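Local atomic coordinates of glycerol-3-phosphate dehydrogenase [NAD(+)] (Dunaliella salina, PDB entry 6IUY), a protein that probably interconverts sn-glycerol 3-phosphate and dihydroxyacetone phosphate with NAD(+)/NADH, and through its two-domain build enables direct conversion of dihydroxyacetone phosphate to glycerol. Residues D41-R44 against A50-G53; L440-R443 against A447-L450; K551-K554 against Q560-Q563; E573-R578 against L582-F587. All coordinates share one frame; numbering follows the deposited sequence.

How the contacts relate
Contact 1 lies in the haloacid dehalogenase-like part, about 68 and 70 Å centre to centre from contacts 3 and 4, which belong to the helical C-terminal part of the dehydrogenase. Contact 2 lies close to the centre of the folded chain, yet is itself a surface contact, on the strand outermost within this chain of the eight-stranded sheet. Contacts 1 and 3 are partly buried. Contacts 1 to 3 each turn on a side-chain oxygen that receives a backbone NH; the first adds magnesium and the third NAD and bridging water. Contact 4 is fully buried and purely apolar across its two segments. Helix 564-577 links contacts 3 and 4, starting just after Gln563 and carrying Leu575.

Contact 1. Residues D41-R44 against A50-G53; sequences DVDR and ASVG. With MG (magnesium ion), chain F.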
loop_
_atom_site.group_PDB
_atom_site.type_symbol
_atom_site.label_atom_id
_atom_site.label_comp_id
_atom_site.label_asym_id
_atom_site.label_seq_id
_atom_site.Cartn_x
_atom_site.Cartn_y
_atom_site.Cartn_z
ATOM N N ASP A 41 -24.766 25.800 29.794
ATOM C CA ASP A 41 -25.654 25.537 30.917
ATOM C C ASP A 41 -27.044 25.423 30.335
ATOM O O ASP A 41 -27.322 26.046 29.317
ATOM C CB ASP A 41 -25.582 26.648 31.965
ATOM C CG ASP A 41 -26.605 26.472 33.085
ATOM O OD1 ASP A 41 -26.610 25.414 33.761
ATOM O OD2 ASP A 41 -27.415 27.396 33.270
ATOM N N VAL A 42 -27.909 24.617 30.947
ATOM C CA VAL A 42 -29.283 24.474 30.475
ATOM C C VAL A 42 -30.180 25.612 30.957
ATOM O O VAL A 42 -30.654 26.440 30.164
ATOM C CB VAL A 42 -29.890 23.139 30.935
ATOM C CG1 VAL A 42 -31.383 23.116 30.680
ATOM C CG2 VAL A 42 -29.218 21.985 30.224
ATOM N N ASP A 43 -30.384 25.656 32.273
ATOM C CA ASP A 43 -31.312 26.591 32.908
ATOM C C ASP A 43 -30.977 28.073 32.719
ATOM O O ASP A 43 -30.020 28.598 33.296
ATOM C CB ASP A 43 -31.405 26.270 34.400
ATOM C CG ASP A 43 -31.999 24.898 34.655
ATOM O OD1 ASP A 43 -31.235 23.956 34.968
ATOM O OD2 ASP A 43 -33.229 24.760 34.513
ATOM N N ARG A 44 -31.804 28.720 31.898
ATOM C CA ARG A 44 -31.770 30.158 31.597
ATOM C C ARG A 44 -30.626 30.594 30.677
ATOM O O ARG A 44 -30.407 31.796 30.486
ATOM C CB ARG A 44 -31.737 30.978 32.891
ATOM C CG ARG A 44 -33.073 31.001 33.619
ATOM C CD ARG A 44 -33.001 31.885 34.861
ATOM N NE ARG A 44 -33.891 31.433 35.929
ATOM C CZ ARG A 44 -33.633 30.395 36.719
ATOM N NH1 ARG A 44 -32.517 29.693 36.556
ATOM N NH2 ARG A 44 -34.495 30.053 37.670
ATOM N N ALA A 50 -36.489 28.287 33.816
ATOM C CA ALA A 50 -35.851 27.269 34.644
ATOM C C ALA A 50 -36.769 26.049 34.720
ATOM O O ALA A 50 -37.994 26.186 34.687
ATOM C CB ALA A 50 -35.551 27.808 36.029
ATOM N N SER A 51 -36.181 24.860 34.807
ATOM C CA SER A 51 -36.966 23.631 34.818
ATOM C C SER A 51 -37.748 23.499 36.124
ATOM O O SER A 51 -38.959 23.276 36.121
ATOM C CB SER A 51 -36.064 22.412 34.616
ATOM O OG SER A 51 -35.481 22.411 33.323
ATOM N N VAL A 52 -37.032 23.641 37.234
ATOM C CA VAL A 52 -37.600 23.524 38.573
ATOM C C VAL A 52 -38.403 24.769 38.934
ATOM O O VAL A 52 -37.859 25.764 39.411
ATOM C CB VAL A 52 -36.494 23.294 39.623
ATOM C CG1 VAL A 52 -35.265 24.137 39.297
ATOM C CG2 VAL A 52 -37.009 23.585 41.014
ATOM N N GLY A 53 -39.703 24.709 38.696
ATOM C CA GLY A 53 -40.550 25.877 38.826
ATOM C C GLY A 53 -41.542 25.831 37.689
ATOM O O GLY A 53 -42.743 26.028 37.879
HETATM MG MG MG F . -28.522 28.467 34.763
#
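Asp43 reaches over to Ser51 with OD2, which accepts the backbone NH of Ser51 at 3.0 Å. The bond is nearly straight, 166° at the hydrogen, and the donor arrives close to the line of the CG-OD2 bond. Ser51 OG adds a weak second bond to the same oxygen at 3.5 Å, but its stronger partner is Arg109. With CG anti to the residue's own carbonyl carbon (chi1 -64°), the Asp43 carboxylate points toward the 50-53 segment, while the backbone O of the same residue binds the metal. That oxygen, Asp43 O, lies 2.1 Å from the magnesium ion, as does Asp41 OD2, also at 2.1 Å; Asp206 adds a third protein ligand. Asp41 OD1, the oxygen not on the metal, is held by a salt bridge to Lys185, and Asp43 OD1 has a weak bond to a glycerol, probably from the crystallisation liquor. Beside this polar network Ala50 CB sits over one face of the Arg44 guanidinium, offset toward its rim. Its 3.0 Å approach to Arg44 NH2 is tight enough to leave the exact fit doubtful. Ligation by one aspartate side chain and the backbone oxygen of a second, two residues on, fits the DxD motif of haloacid dehalogenase-like hydrolases. The motif follows strand 37-40, flanked in the parallel sheet by strands 127-131 and 201-205; Asp41 pairs through its backbone with Val204, and helix 136-145 covers Val42 with Ala139 and Ile142 and meets Ser51 with Met138.

Contact 2. Residues L440-R443 against A447-L450; sequences LFQR and AINL
Two donors share Gln442 OE1: it accepts the backbone NH of Ile448 at 2.9 Å, and Gln438 NE2 of the preceding helical turn gives it a weak second bond. The Ile448 bond bends to 151° at the hydrogen, with the donor tilted 20° from the carbonyl plane of the amide. The side chain gets there by setting CG anti to the backbone N (chi1 -178°) and running extended, which carries the amide alongside Ile448, the two side chains running opposite ways. Along the way Gln442 CB lies 3.8 Å from Ile448 CG1, and Ile448 CD1 touches Phe441 CB at 4.2 Å. These residues close a beta-alpha-beta unit: helix 431-441 ends here and the chain returns as strand 446-451, parallel to strand 422-427. Ala447 and Asn449 spend their backbone bonds on that neighbour, at Ser422, Ala424 and Ile426. Arg443 turns the other way, to a salt bridge with Glu281. Strand 446-451 is the outermost of its sheet within the chain, so the glutamine amide supplies the Ile448 NH with an acceptor where no further strand does, while the apolar contact lies alongside.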
loop_
_atom_site.group_PDB
_atom_site.type_symbol
_atom_site.label_atom_id
_atom_site.label_comp_id
_atom_site.label_asym_id
_atom_site.label_seq_id
_atom_site.Cartn_x
_atom_site.Cartn_y
_atom_site.Cartn_z
ATOM N N LEU A 440 -14.374 21.892 3.271
ATOM C CA LEU A 440 -14.213 22.710 2.067
ATOM C C LEU A 440 -14.183 21.872 0.769
ATOM O O LEU A 440 -14.913 22.163 -0.190
ATOM C CB LEU A 440 -12.943 23.547 2.188
ATOM C CG LEU A 440 -12.785 24.764 1.283
ATOM C CD1 LEU A 440 -13.998 25.681 1.407
ATOM C CD2 LEU A 440 -11.494 25.493 1.638
ATOM N N PHE A 441 -13.368 20.817 0.756
ATOM C CA PHE A 441 -13.122 20.033 -0.457
ATOM C C PHE A 441 -14.046 18.833 -0.712
ATOM O O PHE A 441 -14.277 18.463 -1.864
ATOM C CB PHE A 441 -11.684 19.516 -0.449
ATOM C CG PHE A 441 -10.662 20.536 -0.857
ATOM C CD1 PHE A 441 -10.365 20.737 -2.199
ATOM C CD2 PHE A 441 -9.969 21.269 0.099
ATOM C CE1 PHE A 441 -9.409 21.655 -2.580
ATOM C CE2 PHE A 441 -9.008 22.196 -0.274
ATOM C CZ PHE A 441 -8.727 22.392 -1.613
ATOM N N GLN A 442 -14.557 18.188 0.329
ATOM C CA GLN A 442 -15.364 16.990 0.089
ATOM C C GLN A 442 -16.700 17.290 -0.587
ATOM O O GLN A 442 -17.518 18.071 -0.073
ATOM C CB GLN A 442 -15.623 16.230 1.391
ATOM C CG GLN A 442 -16.410 14.936 1.205
ATOM C CD GLN A 442 -16.232 13.995 2.385
ATOM O OE1 GLN A 442 -15.185 13.359 2.542
ATOM N NE2 GLN A 442 -17.245 13.930 3.241
ATOM N N ARG A 443 -16.922 16.638 -1.727
ATOM C CA ARG A 443 -18.177 16.719 -2.467
ATOM C C ARG A 443 -18.788 15.315 -2.564
ATOM O O ARG A 443 -18.155 14.341 -2.177
ATOM C CB ARG A 443 -17.937 17.311 -3.863
ATOM C CG ARG A 443 -16.994 18.520 -3.885
ATOM C CD ARG A 443 -17.656 19.692 -3.225
ATOM N NE ARG A 443 -19.066 19.725 -3.592
ATOM C CZ ARG A 443 -20.052 20.099 -2.777
ATOM N NH1 ARG A 443 -19.779 20.476 -1.527
ATOM N NH2 ARG A 443 -21.306 20.085 -3.215
ATOM N N ALA A 447 -14.590 12.098 -2.535
ATOM C CA ALA A 447 -14.484 11.609 -1.157
ATOM C C ALA A 447 -13.129 11.904 -0.553
ATOM O O ALA A 447 -12.075 11.676 -1.174
ATOM C CB ALA A 447 -14.761 10.109 -1.088
ATOM N N ILE A 448 -13.158 12.397 0.679
ATOM C CA ILE A 448 -11.933 12.796 1.358
ATOM C C ILE A 448 -11.614 11.871 2.527
ATOM O O ILE A 448 -12.501 11.477 3.284
ATOM C CB ILE A 448 -12.030 14.240 1.860
ATOM C CG1 ILE A 448 -12.048 15.205 0.670
ATOM C CG2 ILE A 448 -10.884 14.558 2.797
ATOM C CD1 ILE A 448 -10.699 15.420 0.040
ATOM N N ASN A 449 -10.334 11.541 2.652
ATOM C CA ASN A 449 -9.816 10.723 3.730
ATOM C C ASN A 449 -8.756 11.511 4.500
ATOM O O ASN A 449 -7.761 11.949 3.905
ATOM C CB ASN A 449 -9.240 9.423 3.137
ATOM C CG ASN A 449 -8.606 8.522 4.172
ATOM O OD1 ASN A 449 -8.959 8.553 5.353
ATOM N ND2 ASN A 449 -7.658 7.697 3.726
ATOM N N LEU A 450 -8.949 11.701 5.809
ATOM C CA LEU A 450 -7.987 12.478 6.610
ATOM C C LEU A 450 -6.857 11.615 7.153
ATOM O O LEU A 450 -7.067 10.520 7.661
ATOM C CB LEU A 450 -8.676 13.202 7.777
ATOM C CG LEU A 450 -9.648 14.334 7.447
ATOM C CD1 LEU A 450 -10.217 14.934 8.728
ATOM C CD2 LEU A 450 -9.014 15.426 6.605
#

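Contact 3. Residues K551-K554 against Q560-Q563; sequences KLEK and QKLQ. With NAD (nicotinamide-adenine-dinucleotide), chain C.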
loop_
_atom_site.group_PDB
_atom_site.type_symbol
_atom_site.label_atom_id
_atom_site.label_comp_id
_atom_site.label_asym_id
_atom_site.label_seq_id
_atom_site.Cartn_x
_atom_site.Cartn_y
_atom_site.Cartn_z
ATOM N N LYS A 551 9.878 21.183 -25.792
ATOM C CA LYS A 551 9.181 21.394 -27.058
ATOM C C LYS A 551 7.815 20.705 -27.098
ATOM O O LYS A 551 6.830 21.305 -27.532
ATOM C CB LYS A 551 10.023 20.894 -28.236
ATOM C CG LYS A 551 11.237 21.759 -28.601
ATOM C CD LYS A 551 12.035 21.093 -29.738
ATOM C CE LYS A 551 13.303 21.850 -30.099
ATOM N NZ LYS A 551 14.005 21.213 -31.264
ATOM N N LEU A 552 7.754 19.448 -26.660
ATOM C CA LEU A 552 6.502 18.686 -26.691
ATOM C C LEU A 552 5.469 19.263 -25.746
ATOM O O LEU A 552 4.261 19.238 -26.030
ATOM C CB LEU A 552 6.768 17.201 -26.342
ATOM C CG LEU A 552 7.606 16.455 -27.382
ATOM C CD1 LEU A 552 8.034 15.043 -26.892
ATOM C CD2 LEU A 552 6.840 16.368 -28.708
ATOM N N GLU A 553 5.928 19.773 -24.607
ATOM C CA GLU A 553 5.011 20.407 -23.656
ATOM C C GLU A 553 4.262 21.546 -24.355
ATOM O O GLU A 553 3.032 21.677 -24.249
ATOM C CB GLU A 553 5.775 20.913 -22.419
ATOM C CG GLU A 553 4.914 21.737 -21.439
ATOM C CD GLU A 553 5.736 22.413 -20.354
ATOM O OE1 GLU A 553 6.554 23.314 -20.669
ATOM O OE2 GLU A 553 5.563 22.054 -19.168
ATOM N N LYS A 554 5.008 22.334 -25.122
ATOM C CA LYS A 554 4.458 23.464 -25.851
ATOM C C LYS A 554 3.491 22.959 -26.920
ATOM O O LYS A 554 2.361 23.457 -27.082
ATOM C CB LYS A 554 5.608 24.282 -26.464
ATOM C CG LYS A 554 5.227 25.653 -27.007
ATOM C CD LYS A 554 6.314 26.682 -26.685
ATOM C CE LYS A 554 6.262 27.074 -25.201
ATOM N NZ LYS A 554 7.300 28.059 -24.768
ATOM N N GLN A 560 -0.635 24.066 -20.362
ATOM C CA GLN A 560 -0.467 23.360 -19.087
ATOM C C GLN A 560 0.980 22.924 -18.920
ATOM O O GLN A 560 1.745 22.896 -19.894
ATOM C CB GLN A 560 -1.416 22.164 -18.977
ATOM C CG GLN A 560 -2.898 22.535 -19.141
ATOM C CD GLN A 560 -3.819 21.338 -19.098
ATOM O OE1 GLN A 560 -3.508 20.303 -18.483
ATOM N NE2 GLN A 560 -4.963 21.462 -19.753
ATOM N N LYS A 561 1.350 22.608 -17.677
ATOM C CA LYS A 561 2.752 22.401 -17.324
ATOM C C LYS A 561 3.089 20.940 -16.988
ATOM O O LYS A 561 2.447 20.298 -16.143
ATOM C CB LYS A 561 3.130 23.312 -16.138
ATOM C CG LYS A 561 2.946 24.815 -16.433
ATOM C CD LYS A 561 3.835 25.241 -17.597
ATOM C CE LYS A 561 3.631 26.706 -18.001
ATOM N NZ LYS A 561 4.514 27.078 -19.175
ATOM N N LEU A 562 4.107 20.440 -17.671
ATOM C CA LEU A 562 4.673 19.123 -17.443
ATOM C C LEU A 562 5.454 19.139 -16.131
ATOM O O LEU A 562 6.291 20.024 -15.922
ATOM C CB LEU A 562 5.590 18.749 -18.617
ATOM C CG LEU A 562 6.144 17.325 -18.696
ATOM C CD1 LEU A 562 5.016 16.321 -18.967
ATOM C CD2 LEU A 562 7.220 17.251 -19.758
ATOM N N GLN A 563 5.208 18.181 -15.240
ATOM C CA GLN A 563 5.848 18.261 -13.929
ATOM C C GLN A 563 6.868 17.148 -13.652
ATOM O O GLN A 563 7.758 17.324 -12.816
ATOM C CB GLN A 563 4.784 18.266 -12.837
ATOM C CG GLN A 563 3.801 19.413 -12.931
ATOM C CD GLN A 563 4.375 20.743 -12.398
ATOM O OE1 GLN A 563 4.156 21.103 -11.236
ATOM N NE2 GLN A 563 5.092 21.473 -13.255
HETATM P PA NAD C . -1.552 23.671 -15.390
HETATM O O1A NAD C . -2.883 23.652 -16.020
HETATM O O2A NAD C . -0.707 22.436 -15.672
HETATM O O5B NAD C . -0.688 24.951 -15.907
HETATM C C5B NAD C . -1.356 26.120 -16.406
HETATM C C4B NAD C . -1.086 27.320 -15.463
HETATM O O4B NAD C . 0.175 27.654 -15.523
HETATM C C3B NAD C . -1.838 28.550 -15.979
HETATM O O3B NAD C . -2.942 28.832 -15.251
HETATM C C2B NAD C . -0.817 29.698 -15.858
HETATM O O2B NAD C . -1.494 30.871 -15.225
HETATM C C1B NAD C . 0.121 29.204 -15.124
HETATM N N9A NAD C . 1.332 29.844 -15.419
HETATM C C8A NAD C . 1.995 29.904 -16.597
HETATM N N7A NAD C . 3.114 30.633 -16.393
HETATM C C5A NAD C . 3.138 31.045 -15.097
HETATM C C6A NAD C . 4.026 31.819 -14.372
HETATM N N6A NAD C . 5.220 32.420 -14.858
HETATM N N1A NAD C . 3.805 32.056 -13.073
HETATM C C2A NAD C . 2.691 31.541 -12.477
HETATM N N3A NAD C . 1.813 30.795 -13.184
HETATM C C4A NAD C . 2.042 30.549 -14.493
HETATM O O3 NAD C . -1.767 23.820 -13.806
HETATM P PN NAD C . -2.586 22.836 -12.840
HETATM O O1N NAD C . -3.332 21.782 -13.639
HETATM O O2N NAD C . -3.570 23.612 -11.993
HETATM O O5D NAD C . -1.524 22.073 -11.956
HETATM C C5D NAD C . -0.784 22.745 -10.954
HETATM C C4D NAD C . -0.376 21.696 -9.910
HETATM O O4D NAD C . -1.361 20.840 -9.709
HETATM C C3D NAD C . 0.781 20.887 -10.461
HETATM O O3D NAD C . 1.729 20.787 -9.514
HETATM C C2D NAD C . 0.180 19.489 -10.781
HETATM O O2D NAD C . 1.285 18.500 -10.695
HETATM C C1D NAD C . -0.753 19.346 -9.882
HETATM N N1N NAD C . -1.841 18.461 -10.246
HETATM C C2N NAD C . -2.422 18.477 -11.497
HETATM C C3N NAD C . -3.469 17.608 -11.798
HETATM C C7N NAD C . -4.073 17.640 -13.219
HETATM O O7N NAD C . -4.778 16.729 -13.606
HETATM N N7N NAD C . -3.795 18.777 -14.060
HETATM C C4N NAD C . -3.949 16.723 -10.856
HETATM C C5N NAD C . -3.392 16.721 -9.589
HETATM C C6N NAD C . -2.348 17.601 -9.298
HETATM O O HOH W 1 7.032 22.657 -16.913
HETATM O O HOH W 2 2.081 23.772 -22.309
HETATM O O HOH W 3 7.156 25.528 -19.261
#
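Glu553 reaches with its carboxylate to the backbone of the loop at Leu562, and this is where the contact is tight. OE2 takes the Leu562 NH in a short bond of 2.6 Å, with 160° at the hydrogen, using the lone pair that faces away from OE1. Having CG anti to the backbone N (chi1 173°) and an extended chain carries the carboxylate out from the helix to the loop; Leu562 CB packs at 3.4 Å from OE2. Around this bond the contact is looser and bridged by water: one water donates to the same OE2 and to Leu562 O; another joins Glu553 O to Gln560 O. A third bridges the opposite charges of Glu553 OE1 and Lys561 NZ, which stand 4.5 Å apart, beyond a salt bridge. The far face of the 560-563 loop belongs to NAD: Lys561 N donates to phosphate oxygen O2A at 2.9 Å in an almost linear bond (176°), and Gln563 OE1 accepts the ribose hydroxyl O3D at 3.0 Å. Glu553 is thus a second-shell residue behind the dinucleotide. With an alanine here, the Leu562 NH would probably be left without its acceptor, and the peptide run that offers Lys561 N to the phosphate would be freer to shift. Gln560 OE1 turns instead to Arg528, itself on NAD and dihydroxyacetone phosphate. In the fold, the loop links helix 549-556 to helix 564-577, while helix 528-541 packs alongside, meeting Leu552 through Val532 and Trp536 and Leu562 through Asn529.

Contact 4. Residues E573-R578 against L582-F587; sequences EILHAR and LEFPLF
Leu575, near the end of helix 564-577, packs both methyls against Phe584 and Phe587 at the start of helix 585-594, two successive helices joined by a short loop in the helical C-terminal part of the dehydrogenase. CD2 comes to 3.6 Å from Phe584 CD1 and touches CE1 of that ring a little further off, approaching it obliquely. CD1 lies 4.0 Å from Phe584 CB and 4.2 Å from Phe587 CB, so one leucine spans two phenylalanines. Its side chain crosses each of theirs at about a right angle. CB already points at the pair, and with CG anti to the carbonyl carbon (chi1 -65°) the two methyls divide between them, CD2 on the Phe584 ring and CD1 on the two CB atoms. Trimmed to an alanine, this position would probably leave a gap beside Phe584 CD1 and Phe587 CB, with the Phe584 ring less firmly braced. Trp580, in the intervening loop, also touches Leu575. One layer out, helix 481-502 positions the aromatic side: Phe501 makes a T-shaped stack with Phe584, and Lys497 a cation-pi contact with the same ring while also pairing with Glu583. Phe584 holds the N-cap position of helix 585-594, and its carbonyl oxygen receives the Thr588 hydroxyl. The first turn of that helix is pinned from the same neighbour by one carboxylate: Glu494 OE1 accepts the NH of Leu586, and Glu494 OE2 the NH of Phe587.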
loop_
_atom_site.group_PDB
_atom_site.type_symbol
_atom_site.label_atom_id
_atom_site.label_comp_id
_atom_site.label_asym_id
_atom_site.label_seq_id
_atom_site.Cartn_x
_atom_site.Cartn_y
_atom_site.Cartn_z
ATOM N N GLU A 573 19.382 15.617 -8.699
ATOM C CA GLU A 573 20.291 16.538 -8.026
ATOM C C GLU A 573 20.562 16.072 -6.596
ATOM O O GLU A 573 21.708 15.970 -6.158
ATOM C CB GLU A 573 19.696 17.942 -8.034
ATOM C CG GLU A 573 20.673 19.054 -7.721
ATOM C CD GLU A 573 20.012 20.419 -7.778
ATOM O OE1 GLU A 573 20.335 21.269 -6.928
ATOM O OE2 GLU A 573 19.164 20.639 -8.672
ATOM N N ILE A 574 19.498 15.749 -5.878
ATOM C CA ILE A 574 19.650 15.203 -4.535
ATOM C C ILE A 574 20.376 13.845 -4.516
ATOM O O ILE A 574 21.196 13.594 -3.628
ATOM C CB ILE A 574 18.272 15.078 -3.841
ATOM C CG1 ILE A 574 17.616 16.466 -3.746
ATOM C CG2 ILE A 574 18.406 14.441 -2.459
ATOM C CD1 ILE A 574 16.150 16.439 -3.403
ATOM N N LEU A 575 20.096 12.979 -5.492
ATOM C CA LEU A 575 20.733 11.657 -5.534
ATOM C C LEU A 575 22.227 11.800 -5.780
ATOM O O LEU A 575 23.045 11.117 -5.155
ATOM C CB LEU A 575 20.110 10.758 -6.618
ATOM C CG LEU A 575 18.639 10.341 -6.435
ATOM C CD1 LEU A 575 18.243 9.268 -7.435
ATOM C CD2 LEU A 575 18.340 9.877 -5.016
ATOM N N HIS A 576 22.583 12.684 -6.702
ATOM C CA HIS A 576 23.985 12.905 -7.023
ATOM C C HIS A 576 24.705 13.456 -5.799
ATOM O O HIS A 576 25.758 12.955 -5.397
ATOM C CB HIS A 576 24.118 13.861 -8.204
ATOM C CG HIS A 576 25.529 14.237 -8.519
ATOM N ND1 HIS A 576 26.407 13.379 -9.147
ATOM C CD2 HIS A 576 26.215 15.386 -8.308
ATOM C CE1 HIS A 576 27.573 13.978 -9.301
ATOM N NE2 HIS A 576 27.485 15.197 -8.798
ATOM N N ALA A 577 24.109 14.477 -5.196
ATOM C CA ALA A 577 24.693 15.133 -4.038
ATOM C C ALA A 577 24.965 14.158 -2.894
ATOM O O ALA A 577 26.047 14.181 -2.303
ATOM C CB ALA A 577 23.790 16.261 -3.565
ATOM N N ARG A 578 23.990 13.307 -2.581
ATOM C CA ARG A 578 24.114 12.382 -1.460
ATOM C C ARG A 578 24.757 11.071 -1.866
ATOM O O ARG A 578 24.845 10.154 -1.052
ATOM C CB ARG A 578 22.747 12.069 -0.846
ATOM C CG ARG A 578 21.890 13.259 -0.504
ATOM C CD ARG A 578 22.049 13.688 0.938
ATOM N NE ARG A 578 21.135 14.794 1.227
ATOM C CZ ARG A 578 19.957 14.655 1.832
ATOM N NH1 ARG A 578 19.550 13.458 2.235
ATOM N NH2 ARG A 578 19.184 15.712 2.036
ATOM N N LEU A 582 22.866 4.864 -7.174
ATOM C CA LEU A 582 22.597 3.428 -7.302
ATOM C C LEU A 582 21.574 2.919 -6.284
ATOM O O LEU A 582 21.046 1.820 -6.432
ATOM C CB LEU A 582 23.886 2.616 -7.179
ATOM C CG LEU A 582 25.022 3.098 -8.080
ATOM C CD1 LEU A 582 26.073 2.000 -8.259
ATOM C CD2 LEU A 582 24.471 3.552 -9.412
ATOM N N GLU A 583 21.275 3.710 -5.263
ATOM C CA GLU A 583 20.229 3.313 -4.336
ATOM C C GLU A 583 18.869 3.350 -5.008
ATOM O O GLU A 583 17.930 2.713 -4.555
ATOM C CB GLU A 583 20.215 4.210 -3.101
ATOM C CG GLU A 583 21.484 4.124 -2.264
ATOM C CD GLU A 583 21.726 2.734 -1.734
ATOM O OE1 GLU A 583 20.793 2.152 -1.134
ATOM O OE2 GLU A 583 22.848 2.217 -1.930
ATOM N N PHE A 584 18.758 4.113 -6.085
ATOM C CA PHE A 584 17.471 4.288 -6.736
ATOM C C PHE A 584 17.675 4.105 -8.220
ATOM O O PHE A 584 17.706 5.070 -8.980
ATOM C CB PHE A 584 16.873 5.663 -6.410
ATOM C CG PHE A 584 16.615 5.891 -4.924
ATOM C CD1 PHE A 584 17.582 6.478 -4.113
ATOM C CD2 PHE A 584 15.404 5.534 -4.348
ATOM C CE1 PHE A 584 17.353 6.690 -2.751
ATOM C CE2 PHE A 584 15.167 5.747 -2.987
ATOM C CZ PHE A 584 16.143 6.327 -2.196
ATOM N N PRO A 585 17.851 2.851 -8.641
ATOM C CA PRO A 585 18.223 2.591 -10.036
ATOM C C PRO A 585 17.161 3.068 -11.032
ATOM O O PRO A 585 17.550 3.597 -12.057
ATOM C CB PRO A 585 18.391 1.063 -10.081
ATOM C CG PRO A 585 17.600 0.555 -8.915
ATOM C CD PRO A 585 17.736 1.613 -7.853
ATOM N N LEU A 586 15.867 2.908 -10.757
ATOM C CA LEU A 586 14.899 3.294 -11.780
ATOM C C LEU A 586 14.847 4.813 -11.922
ATOM O O LEU A 586 14.822 5.321 -13.043
ATOM C CB LEU A 586 13.504 2.738 -11.479
ATOM C CG LEU A 586 12.399 3.141 -12.480
ATOM C CD1 LEU A 586 12.639 2.568 -13.879
ATOM C CD2 LEU A 586 11.041 2.712 -11.973
ATOM N N PHE A 587 14.825 5.533 -10.796
ATOM C CA PHE A 587 14.856 6.998 -10.827
ATOM C C PHE A 587 16.050 7.457 -11.661
ATOM O O PHE A 587 15.960 8.378 -12.469
ATOM C CB PHE A 587 14.956 7.595 -9.417
ATOM C CG PHE A 587 13.684 7.519 -8.624
ATOM C CD1 PHE A 587 12.529 7.007 -9.175
ATOM C CD2 PHE A 587 13.649 7.979 -7.320
ATOM C CE1 PHE A 587 11.356 6.958 -8.428
ATOM C CE2 PHE A 587 12.487 7.928 -6.576
ATOM C CZ PHE A 587 11.338 7.419 -7.125
#